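Local coordinates for geranyltranstransferase (Agrobacterium tumefaciens, PDB 2H8O), which catalyses, as a probable farnesyl diphosphate synthase, the transfer of a geranyl group from geranyl diphosphate to isopentenyl diphosphate, at residues A[51-56]-A[106-111]; A[73-78]-A[144-149]; A[199-204]-A[219-224]. All coordinates share one frame; numbering follows the deposited sequence.

In the fold
All three contacts are partly buried and lie in a mostly helical subunit. Contact 1 ties helix 34-57 to helix 104-125 through aliphatic branches and a histidine face, and no second subunit touches it. Contact 2 lies farther from the centre of the chain and swaps the histidine for a phenylalanine over a helix backbone, where helix 71-82 meets the interhelical joint between 142-145 and 148-167. Contact 3, on the other side of the chain's centre from contact 1, pairs a leucine-methionine touch with a carboxylate lying on a lysine chain. Contacts 2 and 3 both border the dimer interface: A199 and L202 pack on L73 and A149 of the second subunit.

Contact 1. Residues A[51-56]-A[106-111]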
loop_
_atom_site.group_PDB
_atom_site.type_symbol
_atom_site.label_atom_id
_atom_site.label_comp_id
_atom_site.label_asym_id
_atom_site.label_seq_id
_atom_site.Cartn_x
_atom_site.Cartn_y
_atom_site.Cartn_z
ATOM N N GLU A 51 19.402 -4.450 -5.429
ATOM C CA GLU A 51 19.002 -5.832 -5.676
ATOM C C GLU A 51 19.401 -6.795 -4.560
ATOM O O GLU A 51 18.651 -7.722 -4.243
ATOM C CB GLU A 51 19.495 -6.285 -7.045
ATOM C CG GLU A 51 18.748 -5.610 -8.170
ATOM C CD GLU A 51 19.470 -5.629 -9.520
ATOM O OE1 GLU A 51 20.557 -6.276 -9.651
ATOM O OE2 GLU A 51 18.943 -4.972 -10.452
ATOM N N ALA A 52 20.597 -6.641 -3.994
ATOM C CA ALA A 52 21.026 -7.499 -2.901
ATOM C C ALA A 52 20.092 -7.343 -1.688
ATOM O O ALA A 52 19.604 -8.339 -1.127
ATOM C CB ALA A 52 22.489 -7.209 -2.523
ATOM N N LEU A 53 19.765 -6.094 -1.347
ATOM C CA LEU A 53 18.848 -5.872 -0.219
ATOM C C LEU A 53 17.452 -6.408 -0.553
ATOM O O LEU A 53 16.822 -7.079 0.266
ATOM C CB LEU A 53 18.804 -4.404 0.164
ATOM C CG LEU A 53 17.856 -4.070 1.319
ATOM C CD1 LEU A 53 18.217 -4.785 2.620
ATOM C CD2 LEU A 53 17.863 -2.574 1.564
ATOM N N LEU A 54 16.972 -6.135 -1.764
ATOM C CA LEU A 54 15.679 -6.695 -2.212
ATOM C C LEU A 54 15.620 -8.226 -2.080
ATOM O O LEU A 54 14.627 -8.781 -1.617
ATOM C CB LEU A 54 15.396 -6.265 -3.643
ATOM C CG LEU A 54 14.974 -4.802 -3.771
ATOM C CD1 LEU A 54 15.097 -4.351 -5.229
ATOM C CD2 LEU A 54 13.544 -4.587 -3.226
ATOM N N GLY A 55 16.695 -8.911 -2.453
ATOM C CA GLY A 55 16.711 -10.363 -2.342
ATOM C C GLY A 55 16.557 -10.799 -0.902
ATOM O O GLY A 55 15.887 -11.793 -0.596
ATOM N N HIS A 56 17.218 -10.063 -0.023
ATOM C CA HIS A 56 17.134 -10.292 1.401
ATOM C C HIS A 56 15.708 -10.028 1.908
ATOM O O HIS A 56 15.127 -10.857 2.611
ATOM C CB HIS A 56 18.147 -9.399 2.110
ATOM C CG HIS A 56 18.130 -9.531 3.591
ATOM N ND1 HIS A 56 18.548 -10.677 4.231
ATOM C CD2 HIS A 56 17.753 -8.667 4.561
ATOM C CE1 HIS A 56 18.428 -10.515 5.537
ATOM N NE2 HIS A 56 17.958 -9.303 5.765
ATOM N N ALA A 106 20.002 3.941 5.380
ATOM C CA ALA A 106 18.608 4.397 5.277
ATOM C C ALA A 106 18.248 4.674 3.813
ATOM O O ALA A 106 17.173 4.292 3.326
ATOM C CB ALA A 106 18.405 5.614 6.147
ATOM N N GLY A 107 19.173 5.294 3.090
ATOM C CA GLY A 107 19.006 5.500 1.647
ATOM C C GLY A 107 18.770 4.219 0.864
ATOM O O GLY A 107 17.898 4.157 -0.010
ATOM N N LEU A 108 19.538 3.183 1.197
ATOM C CA LEU A 108 19.389 1.885 0.549
ATOM C C LEU A 108 18.014 1.260 0.844
ATOM O O LEU A 108 17.357 0.733 -0.059
ATOM C CB LEU A 108 20.514 0.953 0.986
ATOM C CG LEU A 108 20.612 -0.364 0.238
ATOM C CD1 LEU A 108 20.988 -0.139 -1.220
ATOM C CD2 LEU A 108 21.609 -1.287 0.929
ATOM N N HIS A 109 17.577 1.331 2.103
ATOM C CA HIS A 109 16.273 0.767 2.490
ATOM C C HIS A 109 15.144 1.508 1.803
ATOM O O HIS A 109 14.232 0.885 1.258
ATOM C CB HIS A 109 16.113 0.794 4.012
ATOM C CG HIS A 109 16.754 -0.378 4.670
ATOM N ND1 HIS A 109 18.118 -0.575 4.660
ATOM C CD2 HIS A 109 16.222 -1.469 5.258
ATOM C CE1 HIS A 109 18.400 -1.729 5.239
ATOM N NE2 HIS A 109 17.267 -2.291 5.614
ATOM N N VAL A 110 15.197 2.845 1.827
ATOM C CA VAL A 110 14.131 3.633 1.160
ATOM C C VAL A 110 14.138 3.423 -0.356
ATOM O O VAL A 110 13.076 3.304 -0.964
ATOM C CB VAL A 110 14.220 5.112 1.533
ATOM C CG1 VAL A 110 13.194 5.933 0.769
ATOM C CG2 VAL A 110 14.037 5.242 3.038
ATOM N N GLY A 111 15.323 3.328 -0.964
ATOM C CA GLY A 111 15.424 2.999 -2.387
ATOM C C GLY A 111 14.787 1.653 -2.694
ATOM O O GLY A 111 14.060 1.508 -3.677
#
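L53 holds its CG anti to the backbone N (chi1 179°), which carries the fork of the leucine straight across to helix 104-125. The bond from CA to CB of H109 leads away from helix 34-57, but with CG placed beside the backbone N (chi1 -84°) the imidazole comes back and turns a face to the incoming leucine. The two side chains cross at about a right angle. L53 CD2 settles over the middle of that face, 3.8 Å from the centroid of the H109 ring and 14° off its normal, a clear CH-pi contact. The other branch sits nearer the rim, where L53 CD1 is 4.0 Å from both H109 CE1 and H109 NE2.

The same CD2 methyl is wedged against the neighbouring residue too. It lies 3.8 Å from L108 CG and 3.7 Å from the carbonyl O of L108, so one methyl fills the angle between the backbone of helix 104-125, the L108 side chain and the imidazole. L53 therefore supplies all the contact from its side. L108 reaches on along helix 34-57 to K49 and T50, while L53 and L54 also lean on A112, one turn farther down.

H109 ND1 donates to the carbonyl O of E105, a turn earlier, which helps fix the rotation of the imidazole and implies a hydrogen on ND1. D170 and N171 pack against the same histidine. This is helix-on-helix packing in the all-alpha isoprenoid synthase fold, here between the first modelled helix and the long helix that runs toward the first aspartate-rich motif.

Contact 2. Residues A[73-78]-A[144-149]; sequences LLEAMR and RKFDEA
Between the short helix 142-145 and the long helix 148-167 the chain breaks at F146, the first residue to leave helical geometry, and this joint is what packs on helix 71-82. F146 touches A76 and E75 there. Its CG stands beside its own backbone N (chi1 -61°), and from there the ring lies down on the helix opposite. A76 CB sits over the middle of one face, 3.8 Å from the centroid of the F146 ring and only 6° off the normal: a CH-pi contact with the methyl almost on the ring normal.

Because alanine is so short, the far end of the ring goes on to meet main chain. F146 CZ is 3.6 Å from A76 N, and F146 CE2 is 3.6 Å from A76 CA. E75 adds the root of its side chain, its CB 4.0 Å from F146 CZ, and its carbonyl carbon approaches the ring obliquely. N72 and H79, roughly a turn before and after A76, also touch the phenylalanine, so the ring is held along the helix.

A76 is buried, packed in addition by V142 and T150 from the two helices that flank the break. The restart of the chain is marked by D147, the N-cap residue of helix 148-167, whose OD1 also bonds T150 OG1. Away from the ring, L73 and M77 pack on I191 of the second subunit, while E148 and A149 lie on its A129. An aromatic side chain at a helix break, laid flat on a helix through an alanine, here joins two peripheral helical elements beside the dimer interface, in the isoprenoid synthase fold of the polyprenyl synthetase family.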
loop_
_atom_site.group_PDB
_atom_site.type_symbol
_atom_site.label_atom_id
_atom_site.label_comp_id
_atom_site.label_asym_id
_atom_site.label_seq_id
_atom_site.Cartn_x
_atom_site.Cartn_y
_atom_site.Cartn_z
ATOM N N LEU A 73 3.400 -17.120 -4.191
ATOM C CA LEU A 73 3.220 -15.662 -4.216
ATOM C C LEU A 73 4.563 -14.935 -4.089
ATOM O O LEU A 73 4.833 -13.958 -4.786
ATOM C CB LEU A 73 2.276 -15.229 -3.102
ATOM C CG LEU A 73 2.012 -13.719 -3.036
ATOM C CD1 LEU A 73 1.472 -13.202 -4.367
ATOM C CD2 LEU A 73 1.060 -13.413 -1.868
ATOM N N LEU A 74 5.415 -15.411 -3.192
ATOM C CA LEU A 74 6.742 -14.829 -3.023
ATOM C C LEU A 74 7.571 -14.942 -4.307
ATOM O O LEU A 74 8.221 -14.008 -4.706
ATOM C CB LEU A 74 7.430 -15.476 -1.814
ATOM C CG LEU A 74 8.695 -14.858 -1.250
ATOM C CD1 LEU A 74 8.458 -13.416 -0.884
ATOM C CD2 LEU A 74 9.196 -15.672 -0.041
ATOM N N GLU A 75 7.521 -16.086 -4.984
ATOM C CA GLU A 75 8.205 -16.230 -6.283
ATOM C C GLU A 75 7.694 -15.209 -7.316
ATOM O O GLU A 75 8.472 -14.670 -8.096
ATOM C CB GLU A 75 8.031 -17.662 -6.805
ATOM C CG GLU A 75 8.857 -18.687 -6.054
ATOM C CD GLU A 75 8.606 -20.110 -6.515
ATOM O OE1 GLU A 75 7.855 -20.317 -7.500
ATOM O OE2 GLU A 75 9.166 -21.053 -5.883
ATOM N N ALA A 76 6.386 -14.967 -7.318
ATOM C CA ALA A 76 5.773 -14.006 -8.237
ATOM C C ALA A 76 6.260 -12.592 -7.953
ATOM O O ALA A 76 6.546 -11.821 -8.885
ATOM C CB ALA A 76 4.235 -14.093 -8.167
ATOM N N MET A 77 6.350 -12.250 -6.660
ATOM C CA MET A 77 6.901 -10.962 -6.232
ATOM C C MET A 77 8.348 -10.823 -6.716
ATOM O O MET A 77 8.716 -9.792 -7.257
ATOM C CB MET A 77 6.829 -10.780 -4.706
ATOM C CG MET A 77 5.402 -10.774 -4.116
ATOM S SD MET A 77 5.312 -10.926 -2.269
ATOM C CE MET A 77 6.009 -9.317 -1.791
ATOM N N ARG A 78 9.175 -11.841 -6.485
ATOM C CA ARG A 78 10.554 -11.813 -6.953
ATOM C C ARG A 78 10.641 -11.642 -8.469
ATOM O O ARG A 78 11.501 -10.898 -8.972
ATOM C CB ARG A 78 11.284 -13.076 -6.545
ATOM C CG ARG A 78 11.526 -13.252 -5.059
ATOM C CD ARG A 78 12.109 -14.627 -4.792
ATOM N NE ARG A 78 12.230 -14.887 -3.360
ATOM C CZ ARG A 78 12.049 -16.067 -2.778
ATOM N NH1 ARG A 78 12.195 -16.175 -1.464
ATOM N NH2 ARG A 78 11.743 -17.155 -3.496
ATOM N N ARG A 144 1.547 -14.071 -16.908
ATOM C CA ARG A 144 1.846 -15.132 -17.884
ATOM C C ARG A 144 2.629 -16.279 -17.254
ATOM O O ARG A 144 2.303 -17.444 -17.479
ATOM C CB ARG A 144 2.603 -14.550 -19.077
ATOM C CG ARG A 144 1.780 -13.556 -19.862
ATOM C CD ARG A 144 0.857 -14.236 -20.822
ATOM N NE ARG A 144 1.635 -14.880 -21.876
ATOM C CZ ARG A 144 1.126 -15.612 -22.863
ATOM N NH1 ARG A 144 -0.187 -15.811 -22.953
ATOM N NH2 ARG A 144 1.938 -16.150 -23.761
ATOM N N LYS A 145 3.649 -15.967 -16.462
ATOM C CA LYS A 145 4.444 -16.998 -15.786
ATOM C C LYS A 145 3.673 -17.707 -14.653
ATOM O O LYS A 145 3.848 -18.913 -14.417
ATOM C CB LYS A 145 5.746 -16.384 -15.258
ATOM C CG LYS A 145 6.672 -17.370 -14.564
ATOM C CD LYS A 145 8.054 -16.777 -14.352
ATOM C CE LYS A 145 9.013 -17.815 -13.738
ATOM N NZ LYS A 145 9.507 -18.826 -14.719
ATOM N N PHE A 146 2.814 -16.960 -13.965
ATOM C CA PHE A 146 1.971 -17.483 -12.894
ATOM C C PHE A 146 0.530 -17.472 -13.404
ATOM O O PHE A 146 0.174 -18.265 -14.284
ATOM C CB PHE A 146 2.195 -16.667 -11.600
ATOM C CG PHE A 146 3.616 -16.748 -11.109
ATOM C CD1 PHE A 146 3.995 -17.708 -10.187
ATOM C CD2 PHE A 146 4.592 -15.918 -11.643
ATOM C CE1 PHE A 146 5.320 -17.818 -9.780
ATOM C CE2 PHE A 146 5.915 -16.018 -11.238
ATOM C CZ PHE A 146 6.276 -16.971 -10.298
ATOM N N ASP A 147 -0.299 -16.592 -12.861
ATOM C CA ASP A 147 -1.636 -16.347 -13.389
ATOM C C ASP A 147 -2.082 -14.947 -12.971
ATOM O O ASP A 147 -1.368 -14.257 -12.225
ATOM C CB ASP A 147 -2.641 -17.438 -12.987
ATOM C CG ASP A 147 -2.827 -17.595 -11.484
ATOM O OD1 ASP A 147 -2.626 -16.655 -10.694
ATOM O OD2 ASP A 147 -3.262 -18.691 -11.090
ATOM N N GLU A 148 -3.249 -14.519 -13.459
ATOM C CA GLU A 148 -3.695 -13.143 -13.206
ATOM C C GLU A 148 -3.928 -12.901 -11.702
ATOM O O GLU A 148 -3.511 -11.880 -11.180
ATOM C CB GLU A 148 -4.954 -12.795 -14.007
ATOM C CG GLU A 148 -4.689 -12.567 -15.481
ATOM C CD GLU A 148 -5.934 -12.190 -16.251
ATOM O OE1 GLU A 148 -6.757 -11.415 -15.736
ATOM O OE2 GLU A 148 -6.068 -12.666 -17.392
ATOM N N ALA A 149 -4.588 -13.832 -11.005
ATOM C CA ALA A 149 -4.803 -13.705 -9.554
ATOM C C ALA A 149 -3.487 -13.489 -8.781
ATOM O O ALA A 149 -3.368 -12.600 -7.929
ATOM C CB ALA A 149 -5.512 -14.960 -9.022
#

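Contact 3. Residues A[199-204]-A[219-224]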
loop_
_atom_site.group_PDB
_atom_site.type_symbol
_atom_site.label_atom_id
_atom_site.label_comp_id
_atom_site.label_asym_id
_atom_site.label_seq_id
_atom_site.Cartn_x
_atom_site.Cartn_y
_atom_site.Cartn_z
ATOM N N ALA A 199 -4.925 6.139 -14.198
ATOM C CA ALA A 199 -6.338 6.322 -14.536
ATOM C C ALA A 199 -6.520 7.385 -15.633
ATOM O O ALA A 199 -7.331 7.205 -16.545
ATOM C CB ALA A 199 -7.139 6.683 -13.318
ATOM N N LEU A 200 -5.786 8.494 -15.530
ATOM C CA LEU A 200 -5.902 9.555 -16.538
ATOM C C LEU A 200 -5.362 9.082 -17.880
ATOM O O LEU A 200 -5.893 9.449 -18.942
ATOM C CB LEU A 200 -5.201 10.835 -16.068
ATOM C CG LEU A 200 -5.923 11.571 -14.936
ATOM C CD1 LEU A 200 -5.073 12.716 -14.423
ATOM C CD2 LEU A 200 -7.273 12.080 -15.401
ATOM N N ASP A 201 -4.342 8.236 -17.842
ATOM C CA ASP A 201 -3.727 7.737 -19.063
ATOM C C ASP A 201 -4.682 6.815 -19.830
ATOM O O ASP A 201 -4.853 6.932 -21.048
ATOM C CB ASP A 201 -2.410 7.041 -18.731
ATOM C CG ASP A 201 -1.578 6.752 -19.951
ATOM O OD1 ASP A 201 -1.440 7.640 -20.829
ATOM O OD2 ASP A 201 -1.065 5.615 -20.030
ATOM N N LEU A 202 -5.329 5.913 -19.107
ATOM C CA LEU A 202 -6.291 5.011 -19.718
ATOM C C LEU A 202 -7.495 5.781 -20.271
ATOM O O LEU A 202 -8.013 5.448 -21.346
ATOM C CB LEU A 202 -6.741 3.958 -18.702
ATOM C CG LEU A 202 -5.688 2.920 -18.329
ATOM C CD1 LEU A 202 -6.156 2.108 -17.121
ATOM C CD2 LEU A 202 -5.392 2.000 -19.504
ATOM N N ALA A 203 -7.948 6.802 -19.541
ATOM C CA ALA A 203 -9.025 7.673 -20.018
ATOM C C ALA A 203 -8.612 8.436 -21.282
ATOM O O ALA A 203 -9.441 8.679 -22.174
ATOM C CB ALA A 203 -9.442 8.642 -18.943
ATOM N N ALA A 204 -7.338 8.810 -21.364
ATOM C CA ALA A 204 -6.813 9.513 -22.541
ATOM C C ALA A 204 -6.910 8.678 -23.824
ATOM O O ALA A 204 -6.994 9.234 -24.918
ATOM C CB ALA A 204 -5.372 9.943 -22.305
ATOM N N ALA A 219 2.966 14.122 -15.143
ATOM C CA ALA A 219 3.488 14.477 -13.822
ATOM C C ALA A 219 3.084 13.453 -12.775
ATOM O O ALA A 219 3.841 13.185 -11.845
ATOM C CB ALA A 219 3.015 15.874 -13.409
ATOM N N MET A 220 1.896 12.864 -12.944
ATOM C CA MET A 220 1.372 11.871 -12.009
ATOM C C MET A 220 1.918 10.470 -12.314
ATOM O O MET A 220 2.497 9.825 -11.436
ATOM C CB MET A 220 -0.173 11.886 -12.019
ATOM C CG MET A 220 -0.783 13.212 -11.551
ATOM S SD MET A 220 -2.600 13.382 -11.788
ATOM C CE MET A 220 -3.228 12.271 -10.508
ATOM N N LYS A 221 1.749 10.036 -13.554
ATOM C CA LYS A 221 2.022 8.652 -13.938
ATOM C C LYS A 221 3.487 8.287 -13.810
ATOM O O LYS A 221 3.836 7.177 -13.360
ATOM C CB LYS A 221 1.602 8.388 -15.362
ATOM C CG LYS A 221 1.689 6.909 -15.726
ATOM C CD LYS A 221 1.022 6.654 -17.078
ATOM C CE LYS A 221 1.155 5.192 -17.569
ATOM N NZ LYS A 221 2.172 4.381 -16.880
ATOM N N THR A 222 4.345 9.211 -14.236
ATOM C CA THR A 222 5.785 8.971 -14.170
ATOM C C THR A 222 6.560 9.994 -13.346
ATOM O O THR A 222 7.561 9.662 -12.728
ATOM C CB THR A 222 6.381 8.892 -15.570
ATOM O OG1 THR A 222 6.229 10.155 -16.224
ATOM C CG2 THR A 222 5.684 7.809 -16.385
ATOM N N GLY A 223 6.126 11.251 -13.316
ATOM C CA GLY A 223 6.913 12.248 -12.610
ATOM C C GLY A 223 6.958 12.069 -11.099
ATOM O O GLY A 223 7.975 12.346 -10.472
ATOM N N ALA A 224 5.842 11.647 -10.499
ATOM C CA ALA A 224 5.690 11.735 -9.044
ATOM C C ALA A 224 6.698 10.831 -8.304
ATOM O O ALA A 224 7.276 11.248 -7.312
ATOM C CB ALA A 224 4.249 11.416 -8.613
#
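Two pairs of side chains, L200 with M220 and D201 with K221, bridge the helices, and in each the partners run obliquely past one another. In the first, M220 runs out with CG beside its backbone N and SD extended beyond it, which brings M220 SD to 3.7 Å from L200 CD1; the bend at chi3 turns only the terminal methyl. This is plain apolar contact, covered in part by the second subunit, whose P70 packs on L200 and whose I67 packs on M220. L217, a turn earlier on helix 211-237, also supports L200 and D201.

The second pair looks like a salt bridge but is not one. Both bonds from CA to CB point across, and with CG anti to the backbone N in each (chi1 -168° and -172°), D201 and K221 run past one another. There the carboxylate lies against the lysine's methylenes: D201 OD2 is 3.3 Å from K221 CE and 3.8 Å from K221 CD, and D201 CB is also 3.8 Å from K221 CD. The lysine chain is extended up to CE, but its last torsion is nearly eclipsed at -16°, which makes the placing of NZ doubtful. As modelled, K221 NZ ends 4.7 Å from D201 OD2, where any attraction would be through space and not a bond.

Helix 211-237 makes a wider pi-type turn at 219-223, within which T222 OG1 bonds the carbonyl of Q218 and the side chain of Q259. D201 and L202 close a Gly-Gln-x-x-Asp-Leu sequence, and K221, T222 and G223 match the family's Lys-Thr-Gly. In related prenyltransferases these two motifs lie beside the diphosphate site, and their meeting here is consistent with the same active-site wall.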